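Beta-fructofuranosidase (Bifidobacterium adolescentis, PDB 6NOB) probably hydrolyses terminal beta-fructofuranoside bonds in sucrose and related fructosides, as a glycoside hydrolase of family 32. Local coordinates at residues E123-W128 / W171-V176; D131-C136 / M158-A163; F145-P150 / G193-S198; Y151-D156 / L467-M472. One frame throughout, in Å; residues are numbered along the deposited sequence.

Contact 1: residues E123-W128 / W171-V176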
loop_
_atom_site.group_PDB
_atom_site.type_symbol
_atom_site.label_atom_id
_atom_site.label_comp_id
_atom_site.label_asym_id
_atom_site.label_seq_id
_atom_site.Cartn_x
_atom_site.Cartn_y
_atom_site.Cartn_z
ATOM N N GLU A 123 5.471 -7.154 -5.080
ATOM C CA GLU A 123 6.341 -7.190 -3.918
ATOM C C GLU A 123 7.706 -6.679 -4.345
ATOM O O GLU A 123 8.093 -6.841 -5.510
ATOM C CB GLU A 123 6.484 -8.608 -3.340
ATOM C CG GLU A 123 5.178 -9.303 -2.986
ATOM C CD GLU A 123 5.389 -10.751 -2.579
ATOM O OE1 GLU A 123 6.562 -11.179 -2.502
ATOM O OE2 GLU A 123 4.388 -11.462 -2.339
ATOM N N PRO A 124 8.453 -6.050 -3.442
ATOM C CA PRO A 124 9.842 -5.703 -3.754
ATOM C C PRO A 124 10.699 -6.959 -3.818
ATOM O O PRO A 124 10.267 -8.058 -3.463
ATOM C CB PRO A 124 10.252 -4.792 -2.595
ATOM C CG PRO A 124 9.380 -5.227 -1.465
ATOM C CD PRO A 124 8.067 -5.612 -2.090
ATOM N N PHE A 125 11.934 -6.782 -4.296
ATOM C CA PHE A 125 12.878 -7.894 -4.344
ATOM C C PHE A 125 12.995 -8.566 -2.983
ATOM O O PHE A 125 12.908 -9.793 -2.868
ATOM C CB PHE A 125 14.252 -7.403 -4.806
ATOM C CG PHE A 125 14.277 -6.887 -6.214
ATOM C CD1 PHE A 125 13.826 -7.667 -7.264
ATOM C CD2 PHE A 125 14.765 -5.620 -6.488
ATOM C CE1 PHE A 125 13.856 -7.191 -8.562
ATOM C CE2 PHE A 125 14.798 -5.138 -7.782
ATOM C CZ PHE A 125 14.346 -5.924 -8.820
ATOM N N ALA A 126 13.181 -7.765 -1.939
ATOM C CA ALA A 126 13.304 -8.241 -0.569
ATOM C C ALA A 126 13.069 -7.051 0.355
ATOM O O ALA A 126 12.694 -5.963 -0.097
ATOM C CB ALA A 126 14.671 -8.894 -0.341
ATOM N N ARG A 127 13.304 -7.257 1.653
ATOM C CA ARG A 127 13.185 -6.219 2.675
ATOM C C ARG A 127 11.739 -5.749 2.833
ATOM O O ARG A 127 10.807 -6.471 2.468
ATOM C CB ARG A 127 14.118 -5.042 2.360
ATOM C CG ARG A 127 15.536 -5.448 1.943
ATOM C CD ARG A 127 16.334 -6.073 3.088
ATOM N NE ARG A 127 16.170 -7.524 3.167
ATOM C CZ ARG A 127 16.878 -8.398 2.458
ATOM N NH1 ARG A 127 17.798 -7.975 1.603
ATOM N NH2 ARG A 127 16.662 -9.700 2.598
ATOM N N TRP A 128 11.543 -4.548 3.376
ATOM C CA TRP A 128 10.241 -4.091 3.850
ATOM C C TRP A 128 9.615 -3.080 2.898
ATOM O O TRP A 128 10.306 -2.213 2.353
ATOM C CB TRP A 128 10.362 -3.463 5.244
ATOM C CG TRP A 128 9.159 -2.665 5.677
ATOM C CD1 TRP A 128 8.857 -1.375 5.332
ATOM C CD2 TRP A 128 8.113 -3.096 6.560
ATOM N NE1 TRP A 128 7.683 -0.987 5.930
ATOM C CE2 TRP A 128 7.207 -2.022 6.691
ATOM C CE3 TRP A 128 7.851 -4.286 7.246
ATOM C CZ2 TRP A 128 6.061 -2.103 7.481
ATOM C CZ3 TRP A 128 6.711 -4.364 8.031
ATOM C CH2 TRP A 128 5.833 -3.278 8.142
ATOM N N TRP A 171 5.056 -5.513 -13.503
ATOM C CA TRP A 171 5.794 -4.366 -12.995
ATOM C C TRP A 171 7.275 -4.466 -13.332
ATOM O O TRP A 171 7.868 -5.547 -13.274
ATOM C CB TRP A 171 5.591 -4.234 -11.482
ATOM C CG TRP A 171 4.169 -3.918 -11.178
ATOM C CD1 TRP A 171 3.179 -4.804 -10.861
ATOM C CD2 TRP A 171 3.556 -2.628 -11.218
ATOM N NE1 TRP A 171 1.991 -4.138 -10.679
ATOM C CE2 TRP A 171 2.196 -2.800 -10.894
ATOM C CE3 TRP A 171 4.030 -1.338 -11.480
ATOM C CZ2 TRP A 171 1.302 -1.734 -10.830
ATOM C CZ3 TRP A 171 3.141 -0.281 -11.420
ATOM C CH2 TRP A 171 1.793 -0.484 -11.096
ATOM N N THR A 172 7.856 -3.323 -13.691
ATOM C CA THR A 172 9.280 -3.183 -13.958
ATOM C C THR A 172 9.898 -2.327 -12.860
ATOM O O THR A 172 9.428 -1.213 -12.601
ATOM C CB THR A 172 9.517 -2.545 -15.331
ATOM O OG1 THR A 172 9.093 -3.446 -16.363
ATOM C CG2 THR A 172 10.987 -2.217 -15.524
ATOM N N HIS A 173 10.944 -2.846 -12.218
ATOM C CA HIS A 173 11.539 -2.185 -11.062
ATOM C C HIS A 173 12.452 -1.042 -11.484
ATOM O O HIS A 173 13.243 -1.173 -12.420
ATOM C CB HIS A 173 12.334 -3.186 -10.228
ATOM C CG HIS A 173 11.489 -4.228 -9.565
ATOM N ND1 HIS A 173 10.779 -3.986 -8.409
ATOM C CD2 HIS A 173 11.249 -5.520 -9.891
ATOM C CE1 HIS A 173 10.134 -5.082 -8.053
ATOM N NE2 HIS A 173 10.405 -6.030 -8.934
ATOM N N LEU A 174 12.357 0.076 -10.764
ATOM C CA LEU A 174 13.129 1.283 -11.042
ATOM C C LEU A 174 14.039 1.600 -9.856
ATOM O O LEU A 174 13.919 0.953 -8.809
ATOM C CB LEU A 174 12.177 2.441 -11.350
ATOM C CG LEU A 174 11.466 2.312 -12.698
ATOM C CD1 LEU A 174 10.559 3.504 -12.946
ATOM C CD2 LEU A 174 12.483 2.152 -13.825
ATOM N N PRO A 175 14.967 2.552 -9.968
ATOM C CA PRO A 175 15.828 2.870 -8.821
ATOM C C PRO A 175 15.052 3.500 -7.674
ATOM O O PRO A 175 13.959 4.048 -7.843
ATOM C CB PRO A 175 16.846 3.861 -9.400
ATOM C CG PRO A 175 16.828 3.616 -10.859
ATOM C CD PRO A 175 15.414 3.255 -11.184
ATOM N N VAL A 176 15.651 3.412 -6.481
ATOM C CA VAL A 176 15.076 4.043 -5.298
ATOM C C VAL A 176 14.913 5.534 -5.553
ATOM O O VAL A 176 15.832 6.205 -6.042
ATOM C CB VAL A 176 15.950 3.766 -4.067
ATOM C CG1 VAL A 176 15.559 4.677 -2.912
ATOM C CG2 VAL A 176 15.832 2.307 -3.659
#
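The carbonyl oxygen of Glu123 accepts a hydrogen bond from the hydroxyl of Tyr112 and also meets the imidazole of His173, whose CE1 lies 3.7 Å from Glu123 O. That approach is made at the edge of the ring, with the oxygen in the ring plane. The larger part of the contact is aromatic. Phe125 and His173 extend from opposite directions and meet ring to ring, with centroids 4.0 Å apart and planes inclined by 40°, an oblique arrangement that is neither a stack nor a T. The phenyl tip does most of the touching: CZ of Phe125 comes to 3.3 Å from CD2 of His173, and Phe125 CE1 to 3.4 Å from the same carbon. Atom CZ also rests 3.7 Å from His173 CB, extending the contact to the base of the imidazole. His173 reaches Phe125 because its CG is turned beside the backbone N (chi1 -67°), which directs the ring across to the other segment. Cut back to an alanine, His173 would probably leave the tip of Phe125 without its imidazole partner and a gap between the two segments. Beyond the pair, Phe125 also meets the ring of Tyr92 and the side chain of Phe76, while the backbone of His173 bonds to Val90, which ties this junction to the N-terminal beta-sheet region. The contact joins the lead-in to strand 127-138 with the short strand 172-173 at the margin of the same sheet, an arrangement belonging to the first blade of the five-bladed beta-propeller of family 32 hydrolases.

Contact 2: residues D131-C136 / M158-A163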
loop_
_atom_site.group_PDB
_atom_site.type_symbol
_atom_site.label_atom_id
_atom_site.label_comp_id
_atom_site.label_asym_id
_atom_site.label_seq_id
_atom_site.Cartn_x
_atom_site.Cartn_y
_atom_site.Cartn_z
ATOM N N ASP A 131 3.137 1.514 2.372
ATOM C CA ASP A 131 2.092 2.246 1.659
ATOM C C ASP A 131 2.431 2.426 0.180
ATOM O O ASP A 131 3.586 2.709 -0.160
ATOM C CB ASP A 131 1.890 3.634 2.270
ATOM C CG ASP A 131 1.571 3.600 3.744
ATOM O OD1 ASP A 131 1.691 2.531 4.380
ATOM O OD2 ASP A 131 1.198 4.671 4.261
ATOM N N PRO A 132 1.450 2.316 -0.719
ATOM C CA PRO A 132 1.653 2.782 -2.097
ATOM C C PRO A 132 1.606 4.300 -2.159
ATOM O O PRO A 132 0.801 4.944 -1.482
ATOM C CB PRO A 132 0.475 2.159 -2.857
ATOM C CG PRO A 132 -0.600 2.042 -1.824
ATOM C CD PRO A 132 0.106 1.742 -0.521
ATOM N N ASN A 133 2.487 4.877 -2.978
ATOM C CA ASN A 133 2.617 6.323 -3.082
ATOM C C ASN A 133 2.639 6.758 -4.541
ATOM O O ASN A 133 2.947 5.977 -5.444
ATOM C CB ASN A 133 3.894 6.835 -2.394
ATOM C CG ASN A 133 3.990 6.422 -0.938
ATOM O OD1 ASN A 133 5.083 6.184 -0.423
ATOM N ND2 ASN A 133 2.850 6.345 -0.263
ATOM N N GLY A 134 2.303 8.027 -4.749
ATOM C CA GLY A 134 2.533 8.673 -6.039
ATOM C C GLY A 134 1.851 8.001 -7.209
ATOM O O GLY A 134 2.418 7.945 -8.307
ATOM N N LEU A 135 0.642 7.493 -6.998
ATOM C CA LEU A 135 -0.063 6.783 -8.056
ATOM C C LEU A 135 -0.494 7.747 -9.153
ATOM O O LEU A 135 -1.092 8.792 -8.879
ATOM C CB LEU A 135 -1.275 6.051 -7.481
ATOM C CG LEU A 135 -0.909 5.009 -6.425
ATOM C CD1 LEU A 135 -2.151 4.380 -5.832
ATOM C CD2 LEU A 135 -0.005 3.950 -7.030
ATOM N N CYS A 136 -0.185 7.393 -10.397
ATOM C CA CYS A 136 -0.547 8.214 -11.545
ATOM C C CYS A 136 -0.303 7.427 -12.822
ATOM O O CYS A 136 0.399 6.411 -12.824
ATOM C CB CYS A 136 0.236 9.534 -11.562
ATOM S SG CYS A 136 2.019 9.380 -11.759
ATOM N N MET A 158 12.203 5.798 6.294
ATOM C CA MET A 158 11.387 5.531 5.120
ATOM C C MET A 158 12.021 6.077 3.846
ATOM O O MET A 158 12.416 7.247 3.786
ATOM C CB MET A 158 9.989 6.118 5.314
ATOM C CG MET A 158 9.034 5.158 5.999
ATOM S SD MET A 158 8.664 3.738 4.948
ATOM C CE MET A 158 9.632 2.436 5.700
ATOM N N HIS A 159 12.113 5.213 2.838
ATOM C CA HIS A 159 12.476 5.546 1.468
ATOM C C HIS A 159 11.234 5.453 0.587
ATOM O O HIS A 159 10.169 4.999 1.014
ATOM C CB HIS A 159 13.554 4.601 0.923
ATOM C CG HIS A 159 14.777 4.481 1.778
ATOM N ND1 HIS A 159 14.728 4.158 3.118
ATOM C CD2 HIS A 159 16.090 4.602 1.468
ATOM C CE1 HIS A 159 15.957 4.107 3.600
ATOM N NE2 HIS A 159 16.802 4.372 2.619
ATOM N N TRP A 160 11.391 5.856 -0.671
ATOM C CA TRP A 160 10.383 5.638 -1.703
ATOM C C TRP A 160 10.942 4.652 -2.722
ATOM O O TRP A 160 11.920 4.956 -3.413
ATOM C CB TRP A 160 9.993 6.947 -2.386
ATOM C CG TRP A 160 8.908 7.712 -1.697
ATOM C CD1 TRP A 160 8.742 7.875 -0.353
ATOM C CD2 TRP A 160 7.840 8.428 -2.325
ATOM N NE1 TRP A 160 7.636 8.651 -0.106
ATOM C CE2 TRP A 160 7.064 9.002 -1.301
ATOM C CE3 TRP A 160 7.464 8.637 -3.655
ATOM C CZ2 TRP A 160 5.932 9.771 -1.564
ATOM C CZ3 TRP A 160 6.341 9.398 -3.914
ATOM C CH2 TRP A 160 5.588 9.958 -2.876
ATOM N N GLY A 161 10.328 3.474 -2.807
ATOM C CA GLY A 161 10.573 2.592 -3.927
ATOM C C GLY A 161 9.789 3.036 -5.147
ATOM O O GLY A 161 8.921 3.904 -5.076
ATOM N N HIS A 162 10.098 2.428 -6.291
ATOM C CA HIS A 162 9.511 2.886 -7.544
ATOM C C HIS A 162 9.435 1.741 -8.542
ATOM O O HIS A 162 10.422 1.032 -8.760
ATOM C CB HIS A 162 10.325 4.051 -8.125
ATOM C CG HIS A 162 9.655 4.754 -9.265
ATOM N ND1 HIS A 162 10.322 5.636 -10.088
ATOM C CD2 HIS A 162 8.381 4.705 -9.721
ATOM C CE1 HIS A 162 9.487 6.101 -11.001
ATOM N NE2 HIS A 162 8.303 5.552 -10.799
ATOM N N ALA A 163 8.259 1.575 -9.150
ATOM C CA ALA A 163 8.037 0.579 -10.188
ATOM C C ALA A 163 7.084 1.153 -11.224
ATOM O O ALA A 163 6.270 2.030 -10.922
ATOM C CB ALA A 163 7.472 -0.730 -9.616
#
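Trp160 lays its indole against Asn133 within the first blade of the family 32 beta-propeller, reaching past the intervening strand 141-149. Residues 128-134 read WMNDPNG, the signature that in relatives carries the catalytic nucleophile, so Asn133 probably belongs to the framework of the active site. Segment 158-163 starts at Met158, bonded through its backbone to Gly192, and becomes a strand at His159. Trp160 follows and carries the contact. Its six-membered ring receives CB of Asn133 over the face, at 3.7 Å from the ring centroid and 15° off the normal, a CH-pi contact. The amide of Asn133 continues over the same indole, with OD1 offset toward the rim and 3.6 Å from Trp160 CE2; amide and indole planes are 34° apart. The polar ends are engaged with other strands: Trp160 NE1 bonds to Phe195 O, and Asn133 OD1 takes a hydrogen bond from Gln147 NE2. The indole face thus helps hold the buried amide in its tilt while Gln147 grips its oxygen. Gly161 pairs through its backbone with Phe146, keeping the strand in the sheet, and His162, stacked on Phe145, leads on to Ala163. On strand 127-138, Asn133 ND2 is hydrogen-bonded to Ser196 OG and also makes a weak bond to Pro132 O, 2.8 Å long with an N-H...O angle of only 119°, and the backbone N of Gly134 lies 4.2 Å from Trp160 CH2.

Contact 3: residues F145-P150 / G193-S198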
loop_
_atom_site.group_PDB
_atom_site.type_symbol
_atom_site.label_atom_id
_atom_site.label_comp_id
_atom_site.label_asym_id
_atom_site.label_seq_id
_atom_site.Cartn_x
_atom_site.Cartn_y
_atom_site.Cartn_z
ATOM N N PHE A 145 4.878 4.146 -6.713
ATOM C CA PHE A 145 5.871 4.364 -5.673
ATOM C C PHE A 145 5.398 3.685 -4.395
ATOM O O PHE A 145 4.220 3.348 -4.248
ATOM C CB PHE A 145 6.107 5.859 -5.428
ATOM C CG PHE A 145 6.531 6.624 -6.657
ATOM C CD1 PHE A 145 5.589 7.112 -7.551
ATOM C CD2 PHE A 145 7.874 6.867 -6.909
ATOM C CE1 PHE A 145 5.981 7.818 -8.675
ATOM C CE2 PHE A 145 8.271 7.574 -8.032
ATOM C CZ PHE A 145 7.326 8.049 -8.915
ATOM N N PHE A 146 6.327 3.474 -3.465
ATOM C CA PHE A 146 5.934 2.800 -2.236
ATOM C C PHE A 146 6.919 3.086 -1.116
ATOM O O PHE A 146 8.124 3.234 -1.341
ATOM C CB PHE A 146 5.794 1.286 -2.438
ATOM C CG PHE A 146 6.985 0.631 -3.081
ATOM C CD1 PHE A 146 7.062 0.498 -4.460
ATOM C CD2 PHE A 146 8.017 0.124 -2.303
ATOM C CE1 PHE A 146 8.153 -0.115 -5.054
ATOM C CE2 PHE A 146 9.108 -0.497 -2.888
ATOM C CZ PHE A 146 9.179 -0.614 -4.265
ATOM N N GLN A 147 6.372 3.164 0.097
ATOM C CA GLN A 147 7.175 3.226 1.307
ATOM C C GLN A 147 8.082 2.005 1.395
ATOM O O GLN A 147 7.633 0.874 1.199
ATOM C CB GLN A 147 6.257 3.291 2.526
ATOM C CG GLN A 147 5.436 4.563 2.624
ATOM C CD GLN A 147 6.275 5.765 3.002
ATOM O OE1 GLN A 147 6.503 6.027 4.180
ATOM N NE2 GLN A 147 6.739 6.504 2.000
ATOM N N LEU A 148 9.360 2.233 1.699
ATOM C CA LEU A 148 10.361 1.181 1.584
ATOM C C LEU A 148 11.431 1.338 2.655
ATOM O O LEU A 148 11.888 2.450 2.933
ATOM C CB LEU A 148 11.013 1.203 0.195
ATOM C CG LEU A 148 12.351 0.483 0.012
ATOM C CD1 LEU A 148 12.155 -1.027 -0.046
ATOM C CD2 LEU A 148 13.067 0.986 -1.233
ATOM N N ASN A 149 11.826 0.216 3.246
ATOM C CA ASN A 149 13.024 0.145 4.083
ATOM C C ASN A 149 13.950 -0.911 3.500
ATOM O O ASN A 149 13.672 -2.118 3.642
ATOM C CB ASN A 149 12.681 -0.195 5.533
ATOM C CG ASN A 149 13.901 -0.637 6.332
ATOM O OD1 ASN A 149 15.005 -0.119 6.145
ATOM N ND2 ASN A 149 13.708 -1.607 7.222
ATOM N N PRO A 150 15.051 -0.532 2.850
ATOM C CA PRO A 150 15.931 -1.522 2.223
ATOM C C PRO A 150 16.925 -2.181 3.166
ATOM O O PRO A 150 17.777 -2.941 2.695
ATOM C CB PRO A 150 16.667 -0.684 1.166
ATOM C CG PRO A 150 16.764 0.663 1.785
ATOM C CD PRO A 150 15.507 0.848 2.606
ATOM N N GLY A 193 11.750 9.869 7.914
ATOM C CA GLY A 193 12.096 9.640 6.529
ATOM C C GLY A 193 11.071 10.245 5.591
ATOM O O GLY A 193 10.290 11.125 5.967
ATOM N N ALA A 194 11.082 9.766 4.349
ATOM C CA ALA A 194 10.153 10.228 3.319
ATOM C C ALA A 194 8.871 9.412 3.430
ATOM O O ALA A 194 8.771 8.315 2.876
ATOM C CB ALA A 194 10.779 10.100 1.935
ATOM N N PHE A 195 7.886 9.946 4.146
ATOM C CA PHE A 195 6.629 9.242 4.368
ATOM C C PHE A 195 5.750 9.329 3.118
ATOM O O PHE A 195 6.169 9.802 2.057
ATOM C CB PHE A 195 5.924 9.788 5.607
ATOM C CG PHE A 195 6.401 9.173 6.897
ATOM C CD1 PHE A 195 7.649 8.573 6.978
ATOM C CD2 PHE A 195 5.593 9.181 8.022
ATOM C CE1 PHE A 195 8.088 8.008 8.160
ATOM C CE2 PHE A 195 6.023 8.611 9.205
ATOM C CZ PHE A 195 7.274 8.026 9.276
ATOM N N SER A 196 4.505 8.878 3.246
ATOM C CA SER A 196 3.647 8.648 2.095
ATOM C C SER A 196 3.312 9.959 1.384
ATOM O O SER A 196 3.376 11.049 1.963
ATOM C CB SER A 196 2.369 7.939 2.534
ATOM O OG SER A 196 2.627 6.567 2.773
ATOM N N GLY A 197 2.956 9.838 0.103
ATOM C CA GLY A 197 2.630 10.993 -0.716
ATOM C C GLY A 197 1.865 10.606 -1.963
ATOM O O GLY A 197 1.742 9.429 -2.306
ATOM N N SER A 198 1.349 11.628 -2.647
ATOM C CA SER A 198 0.531 11.475 -3.847
ATOM C C SER A 198 1.203 12.168 -5.034
ATOM O O SER A 198 2.259 12.793 -4.902
ATOM C CB SER A 198 -0.877 12.030 -3.619
ATOM O OG SER A 198 -0.829 13.372 -3.161
#
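The amide of Gln147 lies over the backbone of residues 194-196, with its OE1 3.2 Å from Phe195 CA and its NE2 2.9 Å from Ala194 O. The second of these is a hydrogen bond. It is fairly straight, at 157° about the hydrogen, and lies in the carbonyl plane on a lone pair of the oxygen, with Ala194 O close to the plane of the Gln147 amide. A bend at chi2 (-72°) folds the chain of Gln147 over and brings the amide to this backbone. Farther back, CG of Gln147 rests 3.5 Å from Ser196 OG, and OE1 passes obliquely by the ring of Phe195, 4.0 Å from its CD1. Ser196 OG is itself held by Asp131 OD2. Strand 141-149 of the first propeller blade is thereby bridged to strand 190-202 of the next sheet by a side chain. A leucine in place of Gln147 would probably leave Ala194 O and Asn133 OD1 without the N-H groups that now serve them. Because NE2 donates to both of those oxygens, the flip of the amide is fixed and OE1 is left as an acceptor; it takes a hydrogen bond from a bound di(hydroxyethyl)ether, probably a crystallisation component. The fixed amide thus presents OE1 to the bound ether, consistent with a polar wall of a sugar-binding pocket.

Contact 4: residues Y151-D156 / L467-M472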
loop_
_atom_site.group_PDB
_atom_site.type_symbol
_atom_site.label_atom_id
_atom_site.label_comp_id
_atom_site.label_asym_id
_atom_site.label_seq_id
_atom_site.Cartn_x
_atom_site.Cartn_y
_atom_site.Cartn_z
ATOM N N TYR A 151 16.849 -1.931 4.475
ATOM C CA TYR A 151 17.855 -2.422 5.405
ATOM C C TYR A 151 17.384 -3.567 6.291
ATOM O O TYR A 151 18.202 -4.121 7.035
ATOM C CB TYR A 151 18.359 -1.278 6.296
ATOM C CG TYR A 151 19.129 -0.224 5.542
ATOM C CD1 TYR A 151 20.470 -0.405 5.235
ATOM C CD2 TYR A 151 18.508 0.948 5.124
ATOM C CE1 TYR A 151 21.178 0.557 4.540
ATOM C CE2 TYR A 151 19.205 1.916 4.428
ATOM C CZ TYR A 151 20.538 1.714 4.138
ATOM O OH TYR A 151 21.233 2.676 3.445
ATOM N N GLY A 152 16.113 -3.941 6.240
ATOM C CA GLY A 152 15.644 -4.972 7.143
ATOM C C GLY A 152 14.260 -5.463 6.783
ATOM O O GLY A 152 13.677 -5.068 5.772
ATOM N N PHE A 153 13.740 -6.337 7.647
ATOM C CA PHE A 153 12.449 -6.979 7.446
ATOM C C PHE A 153 11.292 -6.212 8.070
ATOM O O PHE A 153 10.135 -6.477 7.728
ATOM C CB PHE A 153 12.485 -8.401 8.021
ATOM C CG PHE A 153 11.433 -9.318 7.458
ATOM C CD1 PHE A 153 11.557 -9.840 6.179
ATOM C CD2 PHE A 153 10.328 -9.669 8.218
ATOM C CE1 PHE A 153 10.592 -10.690 5.664
ATOM C CE2 PHE A 153 9.360 -10.516 7.710
ATOM C CZ PHE A 153 9.493 -11.028 6.430
ATOM N N GLY A 154 11.566 -5.275 8.981
ATOM C CA GLY A 154 10.547 -4.467 9.597
ATOM C C GLY A 154 10.573 -3.028 9.098
ATOM O O GLY A 154 11.364 -2.644 8.240
ATOM N N TRP A 155 9.673 -2.231 9.665
ATOM C CA TRP A 155 9.624 -0.814 9.335
ATOM C C TRP A 155 10.866 -0.107 9.870
ATOM O O TRP A 155 11.392 -0.457 10.930
ATOM C CB TRP A 155 8.355 -0.180 9.909
ATOM C CG TRP A 155 8.159 1.246 9.489
ATOM C CD1 TRP A 155 7.407 1.701 8.440
ATOM C CD2 TRP A 155 8.727 2.407 10.107
ATOM N NE1 TRP A 155 7.476 3.072 8.368
ATOM C CE2 TRP A 155 8.280 3.529 9.380
ATOM C CE3 TRP A 155 9.570 2.606 11.206
ATOM C CZ2 TRP A 155 8.649 4.828 9.717
ATOM C CZ3 TRP A 155 9.938 3.896 11.535
ATOM C CH2 TRP A 155 9.478 4.990 10.794
ATOM N N ASP A 156 11.342 0.886 9.124
ATOM C CA ASP A 156 12.490 1.691 9.529
ATOM C C ASP A 156 12.420 3.017 8.781
ATOM O O ASP A 156 11.390 3.353 8.185
ATOM C CB ASP A 156 13.805 0.945 9.272
ATOM C CG ASP A 156 14.903 1.333 10.245
ATOM O OD1 ASP A 156 14.823 2.430 10.838
ATOM O OD2 ASP A 156 15.849 0.535 10.413
ATOM N N LEU A 467 13.468 -12.879 1.231
ATOM C CA LEU A 467 12.032 -12.682 1.341
ATOM C C LEU A 467 11.738 -11.203 1.542
ATOM O O LEU A 467 12.563 -10.457 2.075
ATOM C CB LEU A 467 11.439 -13.485 2.504
ATOM C CG LEU A 467 9.949 -13.808 2.415
ATOM C CD1 LEU A 467 9.724 -14.920 1.411
ATOM C CD2 LEU A 467 9.382 -14.180 3.776
ATOM N N ALA A 468 10.550 -10.790 1.117
ATOM C CA ALA A 468 10.061 -9.443 1.355
ATOM C C ALA A 468 8.937 -9.473 2.382
ATOM O O ALA A 468 8.241 -10.480 2.537
ATOM C CB ALA A 468 9.566 -8.795 0.058
ATOM N N ASN A 469 8.774 -8.362 3.092
ATOM C CA ASN A 469 7.650 -8.159 4.000
ATOM C C ASN A 469 6.800 -7.037 3.417
ATOM O O ASN A 469 7.099 -5.854 3.611
ATOM C CB ASN A 469 8.121 -7.828 5.413
ATOM C CG ASN A 469 6.967 -7.713 6.404
ATOM O OD1 ASN A 469 5.823 -7.452 6.026
ATOM N ND2 ASN A 469 7.268 -7.905 7.681
ATOM N N GLY A 470 5.738 -7.411 2.713
ATOM C CA GLY A 470 4.832 -6.435 2.149
ATOM C C GLY A 470 4.414 -6.758 0.733
ATOM O O GLY A 470 5.229 -7.204 -0.082
ATOM N N MET A 471 3.137 -6.551 0.430
ATOM C CA MET A 471 2.651 -6.680 -0.933
ATOM C C MET A 471 1.515 -5.690 -1.135
ATOM O O MET A 471 0.903 -5.210 -0.178
ATOM C CB MET A 471 2.191 -8.112 -1.247
ATOM C CG MET A 471 0.765 -8.420 -0.835
ATOM S SD MET A 471 0.237 -10.062 -1.354
ATOM C CE MET A 471 1.243 -11.100 -0.300
ATOM N N MET A 472 1.251 -5.378 -2.398
ATOM C CA MET A 472 0.123 -4.537 -2.755
ATOM C C MET A 472 -1.059 -5.401 -3.166
ATOM O O MET A 472 -0.898 -6.533 -3.632
ATOM C CB MET A 472 0.484 -3.575 -3.889
ATOM C CG MET A 472 1.689 -2.704 -3.589
ATOM S SD MET A 472 1.381 -1.555 -2.233
ATOM C CE MET A 472 2.879 -0.589 -2.295
#
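Phe153 lies on Asn469 where the loop after strand 141-149 meets the beginning of strand 468-481, which runs parallel to strand 127-138 and links the last part of the five-bladed propeller to its first blade. In the first shell, CB of Asn469 sits over the centre of the phenyl face, 3.6 Å from the centroid and 12° off the normal, a CH-pi contact. The carboxamide, set 50° from the ring plane, brings ND2 to 3.3 Å from Phe153 CE2. From there ND2 makes a weak hydrogen bond to Phe153 O, 3.2 Å long and bent to 124°. The trans chi1 of Asn469 (-176°) carries the amide on from CB, past the CE2 side of the ring, to that carbonyl. Leu467 completes the shell, with its carbonyl oxygen at the ring edge. Farther out, Arg461 makes a weak bond to Asn469 OD1, and the backbone of Asn469 pairs with Arg127 and Met129. On the loop side, Glu463 touches the Phe153 ring, while Gly154 O is held by Asn149 ND2. The apolar end of the contact closes with Phe153 CZ 4.1 Å from Leu467 CD2.

Contacts 2 and 3 form one cluster: their centres are about 5 Å apart, and Asn133 N lies 2.6 Å from Phe145 O, a probable backbone hydrogen bond. Contact 1 lies about 10 Å from contact 2, centre to centre, and joins it where Leu174 N approaches His162 O at 2.9 Å. Contact 4 is reached from contact 1 through Arg127 O, 2.8 Å from Asn469 N, and from contact 3 by Phe195 CZ, 3.5 Å from Trp155 CZ2. A bound di(hydroxyethyl)ether is hydrogen-bonded to Gln147 OE1 and Trp155 NE1, so contact 3 and the 151-156 loop border one pocket, probably the active site, while contact 1 reaches strand 172-173 at the sheet margin.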